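Local atomic coordinates of dnab-like replicative helicase (Bacillus phage SPP1, PDB entry 3BH0), a protein that is the ATPase domain of a DnaB-family replicative helicase that probably unwinds duplex DNA at the replication fork, moving 5' to 3' with energy from ATP hydrolysis. Residues Asn47-Pro52 with Gly64-Asn69; Asn204-Ile209 with Arg248-Leu253; Lys240-Ser245 with Phe262-Asp267. One frame throughout, in Å; residues are numbered along the deposited sequence.

Interaction 1. Residues Asn47-Pro52 with Gly64-Asn69; sequences NITGVP and GYKRRN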
loop_
_atom_site.group_PDB
_atom_site.type_symbol
_atom_site.label_atom_id
_atom_site.label_comp_id
_atom_site.label_asym_id
_atom_site.label_seq_id
_atom_site.Cartn_x
_atom_site.Cartn_y
_atom_site.Cartn_z
ATOM N N ASN A 47 -7.929 -0.605 20.704
ATOM C CA ASN A 47 -7.609 -1.486 19.588
ATOM C C ASN A 47 -7.809 -0.803 18.231
ATOM O O ASN A 47 -8.479 0.243 18.124
ATOM C CB ASN A 47 -8.425 -2.774 19.677
ATOM C CG ASN A 47 -8.305 -3.451 21.041
ATOM O OD1 ASN A 47 -7.316 -3.267 21.764
ATOM N ND2 ASN A 47 -9.317 -4.239 21.400
ATOM N N ILE A 48 -7.208 -1.401 17.202
ATOM C CA ILE A 48 -7.299 -0.875 15.841
ATOM C C ILE A 48 -8.745 -0.940 15.346
ATOM O O ILE A 48 -9.362 -2.011 15.323
ATOM C CB ILE A 48 -6.353 -1.617 14.856
ATOM C CG1 ILE A 48 -6.739 -3.103 14.766
ATOM C CG2 ILE A 48 -4.901 -1.437 15.279
ATOM C CD1 ILE A 48 -6.268 -3.810 13.497
ATOM N N THR A 49 -9.275 0.220 14.982
ATOM C CA THR A 49 -10.603 0.337 14.427
ATOM C C THR A 49 -10.582 -0.163 12.989
ATOM O O THR A 49 -11.193 -1.183 12.672
ATOM C CB THR A 49 -11.076 1.807 14.465
ATOM O OG1 THR A 49 -11.101 2.253 15.823
ATOM C CG2 THR A 49 -12.465 1.962 13.854
ATOM N N GLY A 50 -9.850 0.548 12.135
ATOM C CA GLY A 50 -9.825 0.254 10.706
ATOM C C GLY A 50 -8.983 -0.937 10.283
ATOM O O GLY A 50 -8.596 -1.773 11.098
ATOM N N VAL A 51 -8.725 -1.007 8.983
ATOM C CA VAL A 51 -7.951 -2.077 8.387
ATOM C C VAL A 51 -6.498 -1.899 8.791
ATOM O O VAL A 51 -5.927 -0.819 8.594
ATOM C CB VAL A 51 -8.027 -2.033 6.845
ATOM C CG1 VAL A 51 -7.390 -3.269 6.256
ATOM C CG2 VAL A 51 -9.465 -1.891 6.367
ATOM N N PRO A 52 -5.889 -2.956 9.354
ATOM C CA PRO A 52 -4.484 -2.841 9.758
ATOM C C PRO A 52 -3.513 -2.993 8.572
ATOM O O PRO A 52 -3.723 -3.836 7.688
ATOM C CB PRO A 52 -4.311 -4.004 10.741
ATOM C CG PRO A 52 -5.294 -5.045 10.267
ATOM C CD PRO A 52 -6.444 -4.299 9.637
ATOM N N GLY A 64 -5.756 2.050 12.126
ATOM C CA GLY A 64 -6.192 1.308 10.944
ATOM C C GLY A 64 -6.649 2.234 9.834
ATOM O O GLY A 64 -6.946 3.416 10.072
ATOM N N TYR A 65 -6.688 1.702 8.613
ATOM C CA TYR A 65 -7.184 2.456 7.472
ATOM C C TYR A 65 -8.691 2.470 7.505
ATOM O O TYR A 65 -9.314 1.464 7.774
ATOM C CB TYR A 65 -6.682 1.876 6.141
ATOM C CG TYR A 65 -5.177 1.891 5.980
ATOM C CD1 TYR A 65 -4.433 3.058 6.212
ATOM C CD2 TYR A 65 -4.495 0.735 5.601
ATOM C CE1 TYR A 65 -3.058 3.071 6.071
ATOM C CE2 TYR A 65 -3.112 0.737 5.457
ATOM C CZ TYR A 65 -2.397 1.905 5.688
ATOM O OH TYR A 65 -1.021 1.891 5.535
ATOM N N LYS A 66 -9.266 3.630 7.234
ATOM C CA LYS A 66 -10.714 3.803 7.296
ATOM C C LYS A 66 -11.313 3.643 5.910
ATOM O O LYS A 66 -10.732 4.084 4.920
ATOM C CB LYS A 66 -11.095 5.194 7.845
ATOM C CG LYS A 66 -10.345 5.652 9.111
ATOM C CD LYS A 66 -10.505 4.694 10.301
ATOM C CE LYS A 66 -9.707 5.205 11.495
ATOM N NZ LYS A 66 -9.098 4.062 12.229
ATOM N N ARG A 67 -12.489 3.031 5.871
ATOM C CA ARG A 67 -13.314 2.933 4.676
ATOM C C ARG A 67 -13.294 4.149 3.718
ATOM O O ARG A 67 -13.592 4.010 2.543
ATOM C CB ARG A 67 -14.753 2.616 5.088
ATOM C CG ARG A 67 -14.909 1.353 5.933
ATOM C CD ARG A 67 -15.637 0.242 5.165
ATOM N NE ARG A 67 -16.220 -0.760 6.064
ATOM C CZ ARG A 67 -17.125 -1.678 5.707
ATOM N NH1 ARG A 67 -17.583 -1.735 4.454
ATOM N NH2 ARG A 67 -17.577 -2.548 6.613
ATOM N N ARG A 68 -12.932 5.334 4.168
ATOM C CA ARG A 68 -12.885 6.448 3.208
ATOM C C ARG A 68 -11.470 6.864 2.734
ATOM O O ARG A 68 -11.323 7.676 1.806
ATOM C CB ARG A 68 -13.666 7.648 3.782
ATOM C CG ARG A 68 -12.896 8.564 4.733
ATOM C CD ARG A 68 -12.592 9.924 4.082
ATOM N NE ARG A 68 -11.684 10.710 4.919
ATOM C CZ ARG A 68 -11.245 11.939 4.648
ATOM N NH1 ARG A 68 -11.601 12.579 3.544
ATOM N NH2 ARG A 68 -10.431 12.537 5.502
ATOM N N ASN A 69 -10.443 6.293 3.367
ATOM C CA ASN A 69 -9.067 6.778 3.213
ATOM C C ASN A 69 -8.472 6.608 1.820
ATOM O O ASN A 69 -8.675 5.604 1.146
ATOM C CB ASN A 69 -8.120 6.140 4.241
ATOM C CG ASN A 69 -8.463 6.494 5.678
ATOM O OD1 ASN A 69 -7.977 5.842 6.601
ATOM N ND2 ASN A 69 -9.292 7.527 5.881
#

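Interaction 2. Residues Asn204-Ile209 with Arg248-Leu253; sequences NQISQI and RESGQL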
loop_
_atom_site.group_PDB
_atom_site.type_symbol
_atom_site.label_atom_id
_atom_site.label_comp_id
_atom_site.label_asym_id
_atom_site.label_seq_id
_atom_site.Cartn_x
_atom_site.Cartn_y
_atom_site.Cartn_z
ATOM N N ASN A 204 -2.144 18.064 -14.975
ATOM C CA ASN A 204 -3.609 17.922 -14.996
ATOM C C ASN A 204 -4.116 16.494 -15.027
ATOM O O ASN A 204 -5.129 16.180 -14.418
ATOM C CB ASN A 204 -4.212 18.696 -16.175
ATOM C CG ASN A 204 -4.280 20.185 -15.916
ATOM O OD1 ASN A 204 -3.812 20.678 -14.881
ATOM N ND2 ASN A 204 -4.864 20.914 -16.855
ATOM N N GLN A 205 -3.424 15.640 -15.765
ATOM C CA GLN A 205 -3.718 14.217 -15.776
ATOM C C GLN A 205 -3.522 13.596 -14.398
ATOM O O GLN A 205 -4.391 12.858 -13.926
ATOM C CB GLN A 205 -2.836 13.503 -16.789
ATOM C CG GLN A 205 -3.148 13.839 -18.257
ATOM C CD GLN A 205 -2.033 13.386 -19.174
ATOM O OE1 GLN A 205 -0.901 13.183 -18.727
ATOM N NE2 GLN A 205 -2.337 13.220 -20.452
ATOM N N ILE A 206 -2.394 13.892 -13.749
ATOM C CA ILE A 206 -2.146 13.348 -12.407
ATOM C C ILE A 206 -3.117 13.937 -11.374
ATOM O O ILE A 206 -3.576 13.233 -10.486
ATOM C CB ILE A 206 -0.683 13.543 -11.933
ATOM C CG1 ILE A 206 0.317 12.939 -12.922
ATOM C CG2 ILE A 206 -0.506 13.019 -10.507
ATOM C CD1 ILE A 206 0.333 11.427 -13.008
ATOM N N SER A 207 -3.434 15.223 -11.509
ATOM C CA SER A 207 -4.442 15.871 -10.674
ATOM C C SER A 207 -5.788 15.155 -10.774
ATOM O O SER A 207 -6.383 14.802 -9.744
ATOM C CB SER A 207 -4.585 17.340 -11.071
ATOM O OG SER A 207 -3.469 18.095 -10.620
ATOM N N GLN A 208 -6.246 14.920 -12.011
ATOM C CA GLN A 208 -7.502 14.185 -12.268
ATOM C C GLN A 208 -7.452 12.782 -11.694
ATOM O O GLN A 208 -8.354 12.386 -10.958
ATOM C CB GLN A 208 -7.831 14.114 -13.761
ATOM C CG GLN A 208 -8.826 12.982 -14.129
ATOM C CD GLN A 208 -8.124 11.660 -14.475
ATOM O OE1 GLN A 208 -7.142 11.645 -15.214
ATOM N NE2 GLN A 208 -8.632 10.557 -13.943
ATOM N N ILE A 209 -6.395 12.032 -12.004
ATOM C CA ILE A 209 -6.232 10.696 -11.416
ATOM C C ILE A 209 -6.369 10.738 -9.892
ATOM O O ILE A 209 -7.048 9.905 -9.304
ATOM C CB ILE A 209 -4.902 10.026 -11.814
ATOM C CG1 ILE A 209 -4.871 9.729 -13.319
ATOM C CG2 ILE A 209 -4.702 8.732 -10.994
ATOM C CD1 ILE A 209 -3.474 9.432 -13.871
ATOM N N ARG A 248 6.375 16.877 -6.673
ATOM C CA ARG A 248 6.294 18.039 -7.605
ATOM C C ARG A 248 5.338 17.922 -8.787
ATOM O O ARG A 248 4.375 18.687 -8.885
ATOM C CB ARG A 248 7.688 18.430 -8.130
ATOM C CG ARG A 248 7.771 19.851 -8.716
ATOM C CD ARG A 248 7.254 19.974 -10.166
ATOM N NE ARG A 248 7.423 21.346 -10.664
ATOM C CZ ARG A 248 6.944 21.818 -11.818
ATOM N NH1 ARG A 248 6.236 21.036 -12.637
ATOM N NH2 ARG A 248 7.173 23.086 -12.154
ATOM N N GLU A 249 5.619 16.957 -9.663
ATOM C CA GLU A 249 4.989 16.845 -10.988
ATOM C C GLU A 249 3.487 16.518 -10.947
ATOM O O GLU A 249 2.833 16.384 -11.992
ATOM C CB GLU A 249 5.750 15.820 -11.859
ATOM C CG GLU A 249 7.266 16.091 -12.020
ATOM C CD GLU A 249 8.141 15.363 -10.980
ATOM O OE1 GLU A 249 7.691 15.164 -9.825
ATOM O OE2 GLU A 249 9.291 14.993 -11.318
ATOM N N SER A 250 2.954 16.436 -9.730
ATOM C CA SER A 250 1.598 15.974 -9.478
ATOM C C SER A 250 0.685 17.072 -8.915
ATOM O O SER A 250 -0.459 17.230 -9.365
ATOM C CB SER A 250 1.659 14.776 -8.521
ATOM O OG SER A 250 2.583 13.792 -8.986
ATOM N N GLY A 251 1.204 17.816 -7.929
ATOM C CA GLY A 251 0.465 18.877 -7.229
ATOM C C GLY A 251 -0.658 18.367 -6.325
ATOM O O GLY A 251 -0.467 18.131 -5.123
ATOM N N GLN A 252 -1.834 18.207 -6.927
ATOM C CA GLN A 252 -3.047 17.728 -6.276
ATOM C C GLN A 252 -2.824 16.589 -5.282
ATOM O O GLN A 252 -3.504 16.495 -4.259
ATOM C CB GLN A 252 -4.006 17.279 -7.370
ATOM C CG GLN A 252 -5.349 16.799 -6.896
ATOM C CD GLN A 252 -6.226 17.925 -6.394
ATOM O OE1 GLN A 252 -6.443 18.060 -5.191
ATOM N NE2 GLN A 252 -6.746 18.737 -7.320
ATOM N N LEU A 253 -1.855 15.736 -5.595
ATOM C CA LEU A 253 -1.624 14.475 -4.887
ATOM C C LEU A 253 -1.544 14.596 -3.355
ATOM O O LEU A 253 -2.148 13.798 -2.639
ATOM C CB LEU A 253 -0.377 13.783 -5.473
ATOM C CG LEU A 253 -0.270 12.252 -5.452
ATOM C CD1 LEU A 253 -1.572 11.592 -5.835
ATOM C CD2 LEU A 253 0.830 11.798 -6.388
#

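Interaction 3. Residues Lys240-Ser245 with Phe262-Asp267; sequences KRPMLS and FLYRDD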
loop_
_atom_site.group_PDB
_atom_site.type_symbol
_atom_site.label_atom_id
_atom_site.label_comp_id
_atom_site.label_asym_id
_atom_site.label_seq_id
_atom_site.Cartn_x
_atom_site.Cartn_y
_atom_site.Cartn_z
ATOM N N LYS A 240 18.472 12.986 2.134
ATOM C CA LYS A 240 17.629 12.444 1.076
ATOM C C LYS A 240 16.354 11.795 1.603
ATOM O O LYS A 240 15.756 10.946 0.941
ATOM C CB LYS A 240 18.432 11.472 0.199
ATOM C CG LYS A 240 19.570 12.148 -0.557
ATOM C CD LYS A 240 20.472 11.144 -1.228
ATOM C CE LYS A 240 21.823 11.757 -1.573
ATOM N NZ LYS A 240 22.470 12.378 -0.363
ATOM N N ARG A 241 15.944 12.183 2.803
ATOM C CA ARG A 241 14.606 11.832 3.264
ATOM C C ARG A 241 13.560 12.610 2.445
ATOM O O ARG A 241 13.709 13.822 2.226
ATOM C CB ARG A 241 14.459 12.055 4.768
ATOM C CG ARG A 241 14.482 10.762 5.524
ATOM C CD ARG A 241 14.907 10.915 6.958
ATOM N NE ARG A 241 16.360 10.827 7.048
ATOM C CZ ARG A 241 17.038 10.323 8.073
ATOM N NH1 ARG A 241 16.402 9.827 9.134
ATOM N NH2 ARG A 241 18.364 10.309 8.022
ATOM N N PRO A 242 12.530 11.903 1.936
ATOM C CA PRO A 242 11.543 12.576 1.079
ATOM C C PRO A 242 10.753 13.598 1.855
ATOM O O PRO A 242 10.524 13.416 3.048
ATOM C CB PRO A 242 10.623 11.436 0.630
ATOM C CG PRO A 242 11.397 10.188 0.891
ATOM C CD PRO A 242 12.228 10.472 2.095
ATOM N N MET A 243 10.361 14.677 1.188
ATOM C CA MET A 243 9.416 15.634 1.772
ATOM C C MET A 243 8.225 15.844 0.860
ATOM O O MET A 243 8.230 15.383 -0.277
ATOM C CB MET A 243 10.084 16.964 2.099
ATOM C CG MET A 243 10.756 17.631 0.946
ATOM S SD MET A 243 11.886 18.883 1.552
ATOM C CE MET A 243 12.712 18.012 2.887
ATOM N N LEU A 244 7.212 16.540 1.368
ATOM C CA LEU A 244 5.951 16.715 0.643
ATOM C C LEU A 244 6.130 17.453 -0.674
ATOM O O LEU A 244 5.444 17.147 -1.649
ATOM C CB LEU A 244 4.884 17.384 1.515
ATOM C CG LEU A 244 4.338 16.559 2.683
ATOM C CD1 LEU A 244 3.515 17.468 3.591
ATOM C CD2 LEU A 244 3.508 15.377 2.227
ATOM N N SER A 245 7.068 18.396 -0.699
ATOM C CA SER A 245 7.450 19.100 -1.920
ATOM C C SER A 245 8.014 18.172 -3.021
ATOM O O SER A 245 8.034 18.551 -4.195
ATOM C CB SER A 245 8.455 20.222 -1.606
ATOM O OG SER A 245 9.758 19.704 -1.376
ATOM N N PHE A 262 5.987 7.941 3.260
ATOM C CA PHE A 262 7.248 7.847 2.545
ATOM C C PHE A 262 8.080 6.708 3.122
ATOM O O PHE A 262 8.011 6.420 4.318
ATOM C CB PHE A 262 8.048 9.144 2.676
ATOM C CG PHE A 262 7.432 10.335 1.989
ATOM C CD1 PHE A 262 6.912 10.237 0.711
ATOM C CD2 PHE A 262 7.435 11.575 2.611
ATOM C CE1 PHE A 262 6.366 11.361 0.072
ATOM C CE2 PHE A 262 6.908 12.708 1.981
ATOM C CZ PHE A 262 6.368 12.597 0.711
ATOM N N LEU A 263 8.848 6.059 2.256
ATOM C CA LEU A 263 9.837 5.074 2.665
ATOM C C LEU A 263 11.234 5.611 2.397
ATOM O O LEU A 263 11.502 6.211 1.360
ATOM C CB LEU A 263 9.634 3.748 1.933
ATOM C CG LEU A 263 8.631 2.684 2.411
ATOM C CD1 LEU A 263 7.566 3.164 3.391
ATOM C CD2 LEU A 263 7.962 2.097 1.207
ATOM N N TYR A 264 12.123 5.398 3.352
ATOM C CA TYR A 264 13.507 5.785 3.227
ATOM C C TYR A 264 14.336 4.689 3.843
ATOM O O TYR A 264 14.078 4.264 4.968
ATOM C CB TYR A 264 13.730 7.105 3.952
ATOM C CG TYR A 264 15.155 7.583 3.989
ATOM C CD1 TYR A 264 15.731 8.192 2.878
ATOM C CD2 TYR A 264 15.918 7.454 5.142
ATOM C CE1 TYR A 264 17.037 8.649 2.916
ATOM C CE2 TYR A 264 17.222 7.900 5.192
ATOM C CZ TYR A 264 17.779 8.496 4.082
ATOM O OH TYR A 264 19.075 8.948 4.125
ATOM N N ARG A 265 15.323 4.221 3.088
ATOM C CA ARG A 265 16.226 3.176 3.550
ATOM C C ARG A 265 17.641 3.770 3.585
ATOM O O ARG A 265 18.298 3.876 2.555
ATOM C CB ARG A 265 16.111 1.989 2.603
ATOM C CG ARG A 265 16.776 0.723 3.072
ATOM C CD ARG A 265 16.598 -0.369 2.035
ATOM N NE ARG A 265 17.879 -1.006 1.760
ATOM C CZ ARG A 265 18.528 -0.952 0.598
ATOM N NH1 ARG A 265 18.009 -0.313 -0.442
ATOM N NH2 ARG A 265 19.702 -1.555 0.479
ATOM N N ASP A 266 18.086 4.194 4.769
ATOM C CA ASP A 266 19.325 4.988 4.906
ATOM C C ASP A 266 20.563 4.334 4.290
ATOM O O ASP A 266 21.431 5.035 3.754
ATOM C CB ASP A 266 19.599 5.380 6.377
ATOM C CG ASP A 266 20.693 6.456 6.516
ATOM O OD1 ASP A 266 20.392 7.607 6.895
ATOM O OD2 ASP A 266 21.868 6.174 6.244
ATOM N N ASP A 267 20.638 3.004 4.362
ATOM C CA ASP A 267 21.845 2.288 3.932
ATOM C C ASP A 267 21.968 2.117 2.415
ATOM O O ASP A 267 23.002 1.650 1.923
ATOM C CB ASP A 267 22.054 0.957 4.710
ATOM C CG ASP A 267 20.968 -0.082 4.437
ATOM O OD1 ASP A 267 20.125 0.136 3.541
ATOM O OD2 ASP A 267 20.964 -1.127 5.120
#

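Interaction 1. Residues Asn47-Pro52 with Gly64-Asn69
V51 O lies oblique to the Y65 ring. It is 3.7 Å from CD2 of Y65 and also receives the Y65 amide. CG of Y65 stands beside its own backbone N (chi1 -61°), which brings CD2 next to that carbonyl. The ring then runs on past V51 to contacts with L58, M92, V223 and I225. Its OH is hydrogen-bonded to Q88 and E261.

The backbones form a single antiparallel bridge, a hydrogen-bonded pair of V51 and Y65. V51 N donates to Y65 O at 2.8 Å. Y65 N donates to V51 O at 2.6 Å. G50 and G64 pass close together, with G50 C 3.6 Å from G64 CA. No side chain intervenes there.

K66 folds back over this crossing. Its NZ bonds G64 O from above the carbonyl plane and stands 3.7 Å from T49 CB. The two loops flank helix 56-62, and the bridge pins them together just before strand 70-74. The contact is mostly buried. Its main-chain bonds satisfy both polar groups of V51. The lysine ammonium is held by G64 O, with a weak bond to T62 O, and lies against T49 and G50 without bonding them.

Interaction 2. Residues Asn204-Ile209 with Arg248-Leu253
I206 and S207 of helix 202-220 face the turn that leads into helix 252-256, in the P-loop NTPase fold of the DnaB C-terminal domain. The contact is helix against loop and helix start. No hydrogen bond crosses between the two segments.

I206 can be followed outward from the helix. Its CB lies 4.1 Å from S250 CA. The CG2 branch is anti to the backbone N (chi1 -56° places CG1 beside that N). CG2 therefore reaches the serine side chain, 3.4 Å from S250 CB and at a similar distance from S250 OG. The same methyl is 4.5 Å from L253 CD2, a looser apolar contact. The other branch starts at CG1, which comes only to the fringe of the turn, near E249 O. I206, S250 and L253 are all buried. L253 also touches L190 and S210.

S207 supplies the second half of the contact. Its CB packs 3.7 Å from Q252 CB. Beyond it, the aliphatic part of Q252 lies over the helix backbone, with CG 3.6 Å from S207 O. Q252 also touches S210 and R211, one turn further along. The S207 hydroxyl bonds back to T203 O in its own helix. T203 OG1 in turn makes a weak hydrogen bond with E249 O, a polar link beside the apolar contacts of I206. S207 OG ends 3.4 Å from Q252 CB and equally near S250 O, which it does not hydrogen-bond.

Interaction 3. Residues Lys240-Ser245 with Phe262-Asp267
Strand 259-265 of the central sheet carries this contact, next to strand 70-74, which leads into a probable Walker A loop. The 240-245 loop runs nearly antiparallel to it, and P242 packs between F262 and Y264. P242 CB sits over one face of the F262 ring, a CH-pi contact 3.8 Å from the centroid. At that ring's edge lies L244 N, and M243 O approaches CZ obliquely at 3.5 Å. P242 CD reaches Y264 CB at 4.1 Å.

R241 lies across Y264. Its CG is over one face of the ring, 3.7 Å from the centroid. The chain bends at chi3 (-88°), and the guanidinium continues past CE2 with its plane 21° from the ring. Its NH2 is 3.6 Å from D266 OD1. This salt bridge is one of charge alone, because the oxygen lies well out of the guanidinium plane. The same OD1 takes a weak hydrogen bond from Y264 OH. K240 O comes 3.3 Å from Y264 CE1, obliquely to the ring.

R241 NH1 has a second, weak ion pair with E280. No hydrogen bond joins the two segments. The loop is held by CH-pi and apolar contacts, and two carboxylates probably help to steady the arginine's charge above the tyrosine.

How the interactions relate
All three contacts lie in one P-loop NTPase domain but differ in depth and chemistry. Interaction 1 is the most buried. It rests on paired backbone hydrogen bonds between loops flanking helix 56-62. Interactions 2 and 3 are partly buried and have no hydrogen bonds between their segments. Interaction 2 sets small and aliphatic groups against a helix; interaction 3 uses aromatic faces on a sheet strand and a charge pair. These two are linked through the chain: their segments alternate, and helix 252-256 leads into strand 259-265. Their centres are 20 Å apart. Interaction 1 stands alone, about 25 Å centre to centre from interaction 3.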